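Local coordinates for vitamin B12-binding protein (Vibrio cholerae O395, PDB 5YSC), which binds vitamin B12 in the periplasm and probably delivers it to the BtuC subunits of the BtuCDF ABC transporter for import, at residues Tyr157-Gln171 with Gly184-Val198. Numbering follows the deposited sequence.
Sequences YFYQLSEKPIITLAQ and GVNIFADSEVPYPQV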
loop_
_atom_site.group_PDB
_atom_site.type_symbol
_atom_site.label_atom_id
_atom_site.label_comp_id
_atom_site.label_asym_id
_atom_site.label_seq_id
_atom_site.Cartn_x
_atom_site.Cartn_y
_atom_site.Cartn_z
ATOM N N TYR A 157 9.580 -4.893 -14.803
ATOM C CA TYR A 157 8.127 -4.888 -14.785
ATOM C C TYR A 157 7.566 -3.477 -14.987
ATOM O O TYR A 157 8.207 -2.456 -14.721
ATOM C CB TYR A 157 7.582 -5.493 -13.463
ATOM C CG TYR A 157 7.756 -4.584 -12.287
ATOM C CD1 TYR A 157 8.925 -4.609 -11.532
ATOM C CD2 TYR A 157 6.765 -3.652 -11.954
ATOM C CE1 TYR A 157 9.105 -3.744 -10.465
ATOM C CE2 TYR A 157 6.942 -2.777 -10.911
ATOM C CZ TYR A 157 8.122 -2.847 -10.158
ATOM O OH TYR A 157 8.353 -1.986 -9.118
ATOM N N PHE A 158 6.335 -3.460 -15.476
ATOM C CA PHE A 158 5.465 -2.304 -15.488
ATOM C C PHE A 158 4.285 -2.597 -14.575
ATOM O O PHE A 158 3.645 -3.638 -14.737
ATOM C CB PHE A 158 5.011 -2.067 -16.920
ATOM C CG PHE A 158 3.960 -1.023 -17.062
ATOM C CD1 PHE A 158 4.116 0.224 -16.472
ATOM C CD2 PHE A 158 2.811 -1.273 -17.798
ATOM C CE1 PHE A 158 3.149 1.201 -16.625
ATOM C CE2 PHE A 158 1.836 -0.317 -17.921
ATOM C CZ PHE A 158 2.003 0.925 -17.324
ATOM N N TYR A 159 3.992 -1.700 -13.615
ATOM C CA TYR A 159 2.782 -1.816 -12.791
ATOM C C TYR A 159 1.862 -0.635 -13.015
ATOM O O TYR A 159 2.196 0.505 -12.656
ATOM C CB TYR A 159 3.109 -1.928 -11.298
ATOM C CG TYR A 159 1.851 -1.960 -10.430
ATOM C CD1 TYR A 159 0.784 -2.784 -10.746
ATOM C CD2 TYR A 159 1.738 -1.152 -9.324
ATOM C CE1 TYR A 159 -0.363 -2.807 -9.973
ATOM C CE2 TYR A 159 0.607 -1.169 -8.523
ATOM C CZ TYR A 159 -0.442 -1.984 -8.860
ATOM O OH TYR A 159 -1.571 -1.993 -8.078
ATOM N N GLN A 160 0.704 -0.944 -13.571
ATOM C CA GLN A 160 -0.351 -0.010 -13.901
ATOM C C GLN A 160 -1.350 0.158 -12.746
ATOM O O GLN A 160 -1.977 -0.813 -12.320
ATOM C CB GLN A 160 -1.052 -0.594 -15.130
ATOM C CG GLN A 160 -1.776 0.353 -15.927
ATOM C CD GLN A 160 -2.191 -0.264 -17.226
ATOM O OE1 GLN A 160 -1.944 -1.460 -17.499
ATOM N NE2 GLN A 160 -2.802 0.547 -18.057
ATOM N N LEU A 161 -1.536 1.392 -12.279
ATOM C CA LEU A 161 -2.588 1.693 -11.309
ATOM C C LEU A 161 -3.956 1.922 -11.951
ATOM O O LEU A 161 -4.983 1.798 -11.271
ATOM C CB LEU A 161 -2.212 2.938 -10.508
ATOM C CG LEU A 161 -1.032 2.819 -9.568
ATOM C CD1 LEU A 161 -0.815 4.165 -8.940
ATOM C CD2 LEU A 161 -1.302 1.785 -8.459
ATOM N N SER A 162 -3.988 2.272 -13.232
ATOM C CA SER A 162 -5.223 2.498 -13.966
ATOM C C SER A 162 -4.916 2.330 -15.444
ATOM O O SER A 162 -3.765 2.427 -15.864
ATOM C CB SER A 162 -5.802 3.885 -13.689
ATOM O OG SER A 162 -4.790 4.882 -13.740
ATOM N N GLU A 163 -5.959 2.054 -16.228
ATOM C CA GLU A 163 -5.801 2.023 -17.684
ATOM C C GLU A 163 -6.066 3.400 -18.303
ATOM O O GLU A 163 -5.384 3.772 -19.274
ATOM C CB GLU A 163 -6.706 0.937 -18.302
ATOM C CG GLU A 163 -6.073 -0.488 -18.297
ATOM C CD GLU A 163 -6.889 -1.561 -19.019
ATOM O OE1 GLU A 163 -8.073 -1.328 -19.344
ATOM O OE2 GLU A 163 -6.342 -2.667 -19.245
ATOM N N LYS A 164 -7.004 4.167 -17.743
ATOM C CA LYS A 164 -7.346 5.511 -18.231
ATOM C C LYS A 164 -7.381 6.521 -17.087
ATOM O O LYS A 164 -8.287 6.450 -16.233
ATOM C CB LYS A 164 -8.699 5.532 -18.936
ATOM C CG LYS A 164 -8.945 4.406 -19.922
ATOM C CD LYS A 164 -10.420 4.342 -20.308
ATOM C CE LYS A 164 -10.756 3.058 -21.041
ATOM N NZ LYS A 164 -12.238 2.869 -21.152
ATOM N N PRO A 165 -6.428 7.463 -17.002
ATOM C CA PRO A 165 -5.195 7.485 -17.785
ATOM C C PRO A 165 -4.282 6.414 -17.230
ATOM O O PRO A 165 -4.630 5.808 -16.214
ATOM C CB PRO A 165 -4.651 8.893 -17.555
ATOM C CG PRO A 165 -5.152 9.251 -16.187
ATOM C CD PRO A 165 -6.496 8.590 -16.054
ATOM N N ILE A 166 -3.151 6.165 -17.874
ATOM C CA ILE A 166 -2.158 5.240 -17.334
ATOM C C ILE A 166 -1.348 5.991 -16.285
ATOM O O ILE A 166 -0.550 6.867 -16.622
ATOM C CB ILE A 166 -1.250 4.677 -18.430
ATOM C CG1 ILE A 166 -2.091 4.082 -19.580
ATOM C CG2 ILE A 166 -0.374 3.610 -17.862
ATOM C CD1 ILE A 166 -1.274 3.795 -20.848
ATOM N N ILE A 167 -1.557 5.650 -15.010
ATOM C CA ILE A 167 -0.720 6.113 -13.907
ATOM C C ILE A 167 0.093 4.933 -13.407
ATOM O O ILE A 167 -0.421 3.814 -13.292
ATOM C CB ILE A 167 -1.558 6.699 -12.750
ATOM C CG1 ILE A 167 -2.550 7.736 -13.251
ATOM C CG2 ILE A 167 -0.663 7.299 -11.695
ATOM C CD1 ILE A 167 -1.917 8.902 -13.880
ATOM N N THR A 168 1.357 5.186 -13.115
ATOM C CA THR A 168 2.254 4.157 -12.619
ATOM C C THR A 168 2.997 4.752 -11.430
ATOM O O THR A 168 2.626 5.805 -10.894
ATOM C CB THR A 168 3.183 3.650 -13.744
ATOM O OG1 THR A 168 3.903 2.484 -13.304
ATOM C CG2 THR A 168 4.217 4.703 -14.165
ATOM N N LEU A 169 4.034 4.060 -10.997
ATOM C CA LEU A 169 4.812 4.416 -9.829
ATOM C C LEU A 169 6.249 4.668 -10.246
ATOM O O LEU A 169 6.689 4.221 -11.312
ATOM C CB LEU A 169 4.771 3.315 -8.762
ATOM C CG LEU A 169 5.621 2.043 -8.902
ATOM C CD1 LEU A 169 5.418 1.153 -7.672
ATOM C CD2 LEU A 169 5.286 1.281 -10.165
ATOM N N ALA A 170 6.999 5.321 -9.357
ATOM C CA ALA A 170 8.364 5.750 -9.652
ATOM C C ALA A 170 9.086 6.148 -8.367
ATOM O O ALA A 170 8.502 6.187 -7.282
ATOM C CB ALA A 170 8.351 6.923 -10.647
ATOM N N GLN A 171 10.382 6.405 -8.495
ATOM C CA GLN A 171 11.189 6.974 -7.422
ATOM C C GLN A 171 11.205 6.139 -6.152
ATOM O O GLN A 171 11.484 6.671 -5.062
ATOM C CB GLN A 171 10.730 8.400 -7.080
ATOM C CG GLN A 171 10.742 9.334 -8.248
ATOM C CD GLN A 171 10.423 10.752 -7.841
ATOM O OE1 GLN A 171 10.134 11.030 -6.677
ATOM N NE2 GLN A 171 10.463 11.656 -8.803
ATOM N N GLY A 184 12.466 -7.394 -8.617
ATOM C CA GLY A 184 11.760 -6.633 -9.635
ATOM C C GLY A 184 12.383 -5.263 -9.839
ATOM O O GLY A 184 12.751 -4.586 -8.885
ATOM N N VAL A 185 12.462 -4.844 -11.104
ATOM C CA VAL A 185 13.024 -3.549 -11.500
ATOM C C VAL A 185 11.935 -2.791 -12.243
ATOM O O VAL A 185 11.461 -3.231 -13.297
ATOM C CB VAL A 185 14.290 -3.717 -12.351
ATOM C CG1 VAL A 185 14.812 -2.347 -12.854
ATOM C CG2 VAL A 185 15.353 -4.430 -11.544
ATOM N N ASN A 186 11.505 -1.665 -11.658
ATOM C CA ASN A 186 10.477 -0.813 -12.233
ATOM C C ASN A 186 10.999 -0.088 -13.461
ATOM O O ASN A 186 11.998 0.624 -13.367
ATOM C CB ASN A 186 10.022 0.189 -11.170
ATOM C CG ASN A 186 9.012 1.167 -11.680
ATOM O OD1 ASN A 186 8.380 0.967 -12.715
ATOM N ND2 ASN A 186 8.819 2.236 -10.923
ATOM N N ILE A 187 10.309 -0.226 -14.599
ATOM C CA ILE A 187 10.774 0.407 -15.846
ATOM C C ILE A 187 10.666 1.919 -15.771
ATOM O O ILE A 187 11.319 2.634 -16.545
ATOM C CB ILE A 187 9.995 -0.087 -17.090
ATOM C CG1 ILE A 187 8.477 0.127 -16.936
ATOM C CG2 ILE A 187 10.321 -1.547 -17.392
ATOM C CD1 ILE A 187 7.684 -0.023 -18.268
ATOM N N PHE A 188 9.827 2.442 -14.884
ATOM C CA PHE A 188 9.646 3.880 -14.760
ATOM C C PHE A 188 10.275 4.426 -13.483
ATOM O O PHE A 188 9.916 5.515 -13.031
ATOM C CB PHE A 188 8.163 4.216 -14.843
ATOM C CG PHE A 188 7.602 4.135 -16.240
ATOM C CD1 PHE A 188 7.943 5.104 -17.181
ATOM C CD2 PHE A 188 6.748 3.113 -16.620
ATOM C CE1 PHE A 188 7.438 5.054 -18.485
ATOM C CE2 PHE A 188 6.231 3.045 -17.913
ATOM C CZ PHE A 188 6.571 4.018 -18.853
ATOM N N ALA A 189 11.248 3.714 -12.930
ATOM C CA ALA A 189 11.831 4.106 -11.658
ATOM C C ALA A 189 12.348 5.534 -11.717
ATOM O O ALA A 189 12.127 6.327 -10.798
ATOM C CB ALA A 189 12.966 3.160 -11.291
ATOM N N ASP A 190 13.044 5.868 -12.801
ATOM C CA ASP A 190 13.650 7.197 -12.962
ATOM C C ASP A 190 12.677 8.132 -13.672
ATOM O O ASP A 190 12.861 8.507 -14.825
ATOM C CB ASP A 190 14.957 7.096 -13.740
ATOM C CG ASP A 190 15.963 6.193 -13.069
ATOM O OD1 ASP A 190 15.940 6.136 -11.812
ATOM O OD2 ASP A 190 16.761 5.543 -13.799
ATOM N N SER A 191 11.622 8.509 -12.953
ATOM C CA SER A 191 10.688 9.529 -13.401
ATOM C C SER A 191 10.797 10.760 -12.508
ATOM O O SER A 191 11.277 10.708 -11.367
ATOM C CB SER A 191 9.236 9.031 -13.399
ATOM O OG SER A 191 9.093 7.857 -14.177
ATOM N N GLU A 192 10.323 11.875 -13.043
ATOM C CA GLU A 192 10.447 13.151 -12.348
ATOM C C GLU A 192 9.424 13.306 -11.229
ATOM O O GLU A 192 9.639 14.120 -10.333
ATOM C CB GLU A 192 10.334 14.299 -13.360
ATOM C CG GLU A 192 11.258 14.067 -14.561
ATOM C CD GLU A 192 11.501 15.303 -15.411
ATOM O OE1 GLU A 192 12.504 16.014 -15.155
ATOM O OE2 GLU A 192 10.702 15.551 -16.348
ATOM N N VAL A 193 8.354 12.517 -11.230
ATOM C CA VAL A 193 7.367 12.538 -10.152
ATOM C C VAL A 193 7.185 11.110 -9.658
ATOM O O VAL A 193 7.507 10.155 -10.380
ATOM C CB VAL A 193 6.015 13.143 -10.608
ATOM C CG1 VAL A 193 6.197 14.574 -11.093
ATOM C CG2 VAL A 193 5.346 12.286 -11.699
ATOM N N PRO A 194 6.677 10.941 -8.422
ATOM C CA PRO A 194 6.511 9.590 -7.847
ATOM C C PRO A 194 5.418 8.749 -8.488
ATOM O O PRO A 194 5.529 7.517 -8.484
ATOM C CB PRO A 194 6.190 9.881 -6.374
ATOM C CG PRO A 194 5.782 11.304 -6.328
ATOM C CD PRO A 194 6.556 11.992 -7.395
ATOM N N TYR A 195 4.361 9.341 -9.020
ATOM C CA TYR A 195 3.287 8.579 -9.646
ATOM C C TYR A 195 2.983 9.191 -11.000
ATOM O O TYR A 195 1.938 9.828 -11.190
ATOM C CB TYR A 195 2.055 8.525 -8.746
ATOM C CG TYR A 195 2.423 7.817 -7.473
ATOM C CD1 TYR A 195 2.421 6.429 -7.403
ATOM C CD2 TYR A 195 2.826 8.529 -6.367
ATOM C CE1 TYR A 195 2.834 5.770 -6.249
ATOM C CE2 TYR A 195 3.242 7.896 -5.207
ATOM C CZ TYR A 195 3.234 6.506 -5.146
ATOM O OH TYR A 195 3.609 5.905 -3.968
ATOM N N PRO A 196 3.857 8.969 -11.973
ATOM C CA PRO A 196 3.706 9.630 -13.267
ATOM C C PRO A 196 2.577 9.074 -14.098
ATOM O O PRO A 196 2.271 7.878 -14.082
ATOM C CB PRO A 196 5.044 9.364 -13.952
ATOM C CG PRO A 196 5.547 8.146 -13.333
ATOM C CD PRO A 196 5.052 8.125 -11.926
ATOM N N GLN A 197 1.983 9.960 -14.883
ATOM C CA GLN A 197 1.101 9.562 -15.955
ATOM C C GLN A 197 1.992 9.264 -17.157
ATOM O O GLN A 197 2.905 10.022 -17.453
ATOM C CB GLN A 197 0.124 10.687 -16.276
ATOM C CG GLN A 197 -0.973 10.295 -17.228
ATOM C CD GLN A 197 -1.946 11.421 -17.474
ATOM O OE1 GLN A 197 -2.342 12.125 -16.551
ATOM N NE2 GLN A 197 -2.335 11.596 -18.725
ATOM N N VAL A 198 1.740 8.146 -17.826
ATOM C CA VAL A 198 2.577 7.704 -18.934
ATOM C C VAL A 198 1.696 7.385 -20.137
ATOM O O VAL A 198 0.538 6.993 -19.997
ATOM C CB VAL A 198 3.443 6.473 -18.562
ATOM C CG1 VAL A 198 4.415 6.803 -17.418
ATOM C CG2 VAL A 198 2.539 5.257 -18.224
HETATM O O HOH W 1 5.757 0.675 -13.664
HETATM O O HOH W 2 -1.811 7.799 -20.328
#
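Tyr157 lays one face of its ring over the backbone of Asn186, whose CA stands 4.0 Å from the ring centroid and 25° off its normal, the geometry of a CH-pi contact. The backbones join in a parallel bridge at these two residues: Tyr157 N donates to Val185 O (2.9 Å), and Ile187 N to Tyr157 O. Asn186 extends its CG away from its own N (chi1 177°), which carries the amide to Leu169. Asn186 ND2 donates to Leu169 O (2.9 Å), reaching it from above the carbonyl plane. Its OD1 closes an Asx turn onto Phe188 N and accepts a hydrogen bond from a water that also donates to Thr168 OG1 and accepts from Tyr159 N, so both ends of the amide are fixed. Gln171 NE2 reaches Ser191 O almost straight (2.9 Å, 173°). Beside the short antiparallel pair 166-167/197-198, Ile166 CG2 presses tightly on Val198 CG2 (3.4 Å). Leu161 CD1 lies 4.2 Å from Tyr195 CD1; both residues touch the bound cyanocobalamin, and Tyr195 OH hydrogen-bonds to Trp174 O. Strand 184-186 is outermost in the four-stranded parallel sheet of one periplasmic-binding-protein lobe, beside 155-159, which pairs next with 210-213, while Phe158 and Phe188 pack against Val203 of helix 200-206.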